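Local coordinates for lipoprotein (Colwellia psychrerythraea, PDB 3O0Y) that is of unknown function but is probably a lipid-anchored bacterial protein whose DUF885 family is grouped with the metallopeptidase-like proteins, at residues L498-V510 against Q523-A535. Residues are numbered along the deposited sequence; the frame is centred on the assembly and turned at random.
Sequences LQAELFRAVRLVV and QAISYMSEQTGTA. With SO4 (sulfate ion), chain D.
Val506, the central knob, drops into the hollow framed by Tyr527, Met528, Gln531 and Thr532, its CG1 3.7 Å from Met528 CE and its CG2 3.8 Å from Thr532 CG2. Met528 answers the other way, seated among Phe503, Val506, Arg507 and Val510. Its chain bends at the sulfur (chi3 -100°), which lays CE over one face of the Phe503 ring, 4.0 Å from its centroid, a CH-pi contact, while SD stands obliquely as a Met-aromatic partner. This is knobs-into-holes packing in a near-antiparallel helical hairpin, axes 10.1 Å apart at 156°, with helix 536-548 touching Phe503, Val510 and Met528. At one end Tyr527 lies across the ridge of Val506, Val509 and Val510, Val509 CG1 3.7 Å from its CE2. At the other, Gln499 NE2 meets Thr532 O at 3.0 Å, nearly straight (169°). Thr532 OG1 donates to Met528 O (2.7 Å) and accepts from Thr534 N in an ST turn, where the helix stops and Gly533 turns away. With an alanine here both bonds go and a gap is likely to open where CG2 met Phe503 and Val506. Arg504 and Arg507 grip O1 of a sulfate, probably from the crystallisation liquor; Arg507 NE hydrogen-bonds Tyr546.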
# COMPACT_ATOMS: atom_id res chain seq x y z
N LEU A 498 12.40 11.59 12.91
CA LEU A 498 12.85 12.58 11.91
C LEU A 498 13.56 11.86 10.76
O LEU A 498 13.40 12.28 9.61
CB LEU A 498 13.74 13.63 12.57
CG LEU A 498 12.97 14.56 13.52
CD1 LEU A 498 14.01 15.28 14.43
CD2 LEU A 498 12.17 15.54 12.70
N GLN A 499 14.31 10.76 11.02
CA GLN A 499 14.91 9.97 9.98
C GLN A 499 13.87 9.41 9.01
O GLN A 499 14.09 9.42 7.80
CB GLN A 499 15.68 8.82 10.53
CG GLN A 499 16.44 8.03 9.51
CD GLN A 499 17.21 6.87 10.16
OE1 GLN A 499 16.70 6.24 11.12
NE2 GLN A 499 18.39 6.55 9.61
N ALA A 500 12.78 8.95 9.55
CA ALA A 500 11.65 8.39 8.74
C ALA A 500 11.01 9.53 7.90
O ALA A 500 10.64 9.33 6.77
CB ALA A 500 10.64 7.70 9.64
N GLU A 501 10.93 10.74 8.46
CA GLU A 501 10.38 11.90 7.72
C GLU A 501 11.31 12.29 6.56
O GLU A 501 10.89 12.52 5.41
CB GLU A 501 10.13 13.05 8.65
CG GLU A 501 9.32 14.16 7.95
CD GLU A 501 9.23 15.44 8.73
OE1 GLU A 501 9.51 15.46 9.96
OE2 GLU A 501 8.74 16.45 8.12
N LEU A 502 12.60 12.33 6.92
CA LEU A 502 13.69 12.57 5.97
C LEU A 502 13.64 11.56 4.86
O LEU A 502 13.75 11.94 3.69
CB LEU A 502 15.03 12.50 6.70
CG LEU A 502 16.24 12.71 5.76
CD1 LEU A 502 16.25 14.06 5.01
CD2 LEU A 502 17.52 12.57 6.63
N PHE A 503 13.36 10.30 5.18
CA PHE A 503 13.33 9.25 4.17
C PHE A 503 12.23 9.57 3.15
O PHE A 503 12.42 9.37 1.95
CB PHE A 503 13.10 7.90 4.88
CG PHE A 503 13.35 6.73 4.02
CD1 PHE A 503 14.62 6.21 3.93
CD2 PHE A 503 12.35 6.17 3.27
CE1 PHE A 503 14.91 5.08 3.10
CE2 PHE A 503 12.62 5.05 2.43
CZ PHE A 503 13.89 4.51 2.37
N ARG A 504 11.10 10.05 3.63
CA ARG A 504 10.00 10.35 2.77
C ARG A 504 10.21 11.65 1.95
O ARG A 504 9.69 11.77 0.85
CB ARG A 504 8.69 10.34 3.51
CG ARG A 504 8.11 8.96 3.63
CD ARG A 504 8.15 8.47 4.95
NE ARG A 504 7.85 7.02 5.07
CZ ARG A 504 8.66 6.17 5.62
NH1 ARG A 504 9.89 6.56 6.02
NH2 ARG A 504 8.28 4.89 5.70
N ALA A 505 11.00 12.58 2.45
CA ALA A 505 11.43 13.73 1.66
C ALA A 505 12.38 13.28 0.56
O ALA A 505 12.25 13.70 -0.62
CB ALA A 505 12.05 14.76 2.61
N VAL A 506 13.32 12.41 0.90
CA VAL A 506 14.20 11.82 -0.12
C VAL A 506 13.41 11.17 -1.24
O VAL A 506 13.81 11.25 -2.42
CB VAL A 506 15.25 10.86 0.51
CG1 VAL A 506 16.02 10.06 -0.54
CG2 VAL A 506 16.25 11.70 1.37
N ARG A 507 12.29 10.49 -0.90
CA ARG A 507 11.42 9.89 -1.88
C ARG A 507 10.95 10.88 -2.93
O ARG A 507 10.93 10.54 -4.11
CB ARG A 507 10.22 9.21 -1.22
CG ARG A 507 10.54 7.90 -0.63
CD ARG A 507 9.31 7.20 -0.05
NE ARG A 507 9.58 5.81 0.29
CZ ARG A 507 8.85 5.08 1.14
NH1 ARG A 507 7.74 5.58 1.69
NH2 ARG A 507 9.21 3.83 1.42
N LEU A 508 10.64 12.10 -2.56
CA LEU A 508 10.24 13.13 -3.56
C LEU A 508 11.38 13.38 -4.56
O LEU A 508 11.20 13.53 -5.80
CB LEU A 508 9.90 14.45 -2.87
CG LEU A 508 8.66 14.43 -1.95
CD1 LEU A 508 8.46 15.91 -1.57
CD2 LEU A 508 7.40 13.85 -2.67
N VAL A 509 12.60 13.42 -4.02
CA VAL A 509 13.76 13.71 -4.83
C VAL A 509 14.10 12.55 -5.79
O VAL A 509 14.35 12.74 -7.02
CB VAL A 509 14.98 14.01 -3.97
CG1 VAL A 509 16.18 14.30 -4.88
CG2 VAL A 509 14.77 15.23 -3.06
N VAL A 510 14.12 11.33 -5.25
CA VAL A 510 14.55 10.18 -6.04
C VAL A 510 13.46 9.68 -7.04
O VAL A 510 13.80 9.17 -8.13
CB VAL A 510 15.12 8.97 -5.19
CG1 VAL A 510 16.42 9.41 -4.41
CG2 VAL A 510 14.07 8.39 -4.28
N GLN A 523 22.62 6.12 -9.25
CA GLN A 523 22.67 7.50 -8.72
C GLN A 523 21.62 7.66 -7.64
O GLN A 523 21.89 8.33 -6.59
CB GLN A 523 22.47 8.54 -9.84
CG GLN A 523 23.62 8.62 -10.81
CD GLN A 523 23.25 9.21 -12.18
OE1 GLN A 523 22.12 9.62 -12.42
NE2 GLN A 523 24.23 9.32 -13.05
N ALA A 524 20.44 7.08 -7.86
CA ALA A 524 19.35 7.18 -6.89
C ALA A 524 19.75 6.42 -5.60
O ALA A 524 19.55 6.93 -4.47
CB ALA A 524 18.02 6.62 -7.50
N ILE A 525 20.33 5.23 -5.75
CA ILE A 525 20.79 4.46 -4.57
C ILE A 525 21.83 5.28 -3.75
O ILE A 525 21.70 5.42 -2.52
CB ILE A 525 21.43 3.11 -5.00
CG1 ILE A 525 20.37 2.16 -5.56
CG2 ILE A 525 22.15 2.42 -3.78
CD1 ILE A 525 20.87 1.01 -6.31
N SER A 526 22.82 5.82 -4.45
CA SER A 526 23.90 6.58 -3.80
C SER A 526 23.32 7.75 -3.05
O SER A 526 23.61 7.95 -1.87
CB SER A 526 24.89 7.12 -4.83
OG SER A 526 25.58 6.04 -5.43
N TYR A 527 22.40 8.50 -3.69
CA TYR A 527 21.82 9.71 -3.05
C TYR A 527 21.08 9.29 -1.78
O TYR A 527 21.22 9.91 -0.71
CB TYR A 527 20.87 10.44 -4.05
CG TYR A 527 20.23 11.68 -3.50
CD1 TYR A 527 20.93 12.87 -3.32
CD2 TYR A 527 18.94 11.63 -2.95
CE1 TYR A 527 20.30 14.03 -2.80
CE2 TYR A 527 18.40 12.70 -2.32
CZ TYR A 527 19.04 13.89 -2.26
OH TYR A 527 18.39 14.94 -1.67
N MET A 528 20.18 8.31 -1.93
CA MET A 528 19.33 7.93 -0.80
C MET A 528 20.18 7.39 0.38
O MET A 528 19.90 7.68 1.58
CB MET A 528 18.24 6.92 -1.21
CG MET A 528 17.39 6.38 -0.07
SD MET A 528 15.83 5.45 -0.71
CE MET A 528 14.65 6.57 -0.52
N SER A 529 21.16 6.57 0.07
CA SER A 529 22.06 6.07 1.10
C SER A 529 22.75 7.20 1.87
O SER A 529 22.66 7.26 3.13
CB SER A 529 23.17 5.21 0.46
OG SER A 529 22.58 4.04 0.12
N GLU A 530 23.36 8.10 1.11
CA GLU A 530 24.12 9.23 1.67
C GLU A 530 23.25 10.16 2.50
O GLU A 530 23.70 10.62 3.54
CB GLU A 530 24.80 10.07 0.62
CG GLU A 530 25.96 9.37 -0.06
CD GLU A 530 26.42 10.10 -1.31
OE1 GLU A 530 26.06 11.29 -1.48
OE2 GLU A 530 27.16 9.47 -2.12
N GLN A 531 22.00 10.38 2.08
CA GLN A 531 21.20 11.37 2.74
C GLN A 531 20.57 10.78 4.01
O GLN A 531 20.39 11.49 5.01
CB GLN A 531 20.10 11.92 1.79
CG GLN A 531 20.59 12.80 0.70
CD GLN A 531 21.40 13.99 1.15
OE1 GLN A 531 21.06 14.68 2.11
NE2 GLN A 531 22.52 14.21 0.47
N THR A 532 20.24 9.48 3.99
CA THR A 532 19.43 8.92 5.07
C THR A 532 20.14 8.04 6.10
O THR A 532 19.58 7.81 7.20
CB THR A 532 18.29 8.06 4.55
OG1 THR A 532 18.84 6.89 3.95
CG2 THR A 532 17.44 8.81 3.56
N GLY A 533 21.34 7.58 5.82
CA GLY A 533 21.93 6.63 6.77
C GLY A 533 21.23 5.27 6.75
O GLY A 533 21.33 4.46 7.70
N THR A 534 20.50 4.98 5.67
CA THR A 534 19.88 3.67 5.55
C THR A 534 20.84 2.69 4.89
O THR A 534 21.58 3.06 3.99
CB THR A 534 18.57 3.77 4.75
OG1 THR A 534 17.75 4.71 5.43
CG2 THR A 534 17.83 2.41 4.67
N ALA A 535 20.77 1.44 5.32
CA ALA A 535 21.65 0.38 4.77
C ALA A 535 21.42 0.16 3.28
O ALA A 535 20.27 0.17 2.77
CB ALA A 535 21.46 -0.95 5.57
S SO4 D . 6.15 2.60 3.45
O1 SO4 D . 6.52 3.97 3.91
O2 SO4 D . 6.17 1.73 4.57
O3 SO4 D . 4.76 2.54 2.92
O4 SO4 D . 6.95 2.22 2.32
O HOH W 1 20.23 4.24 10.74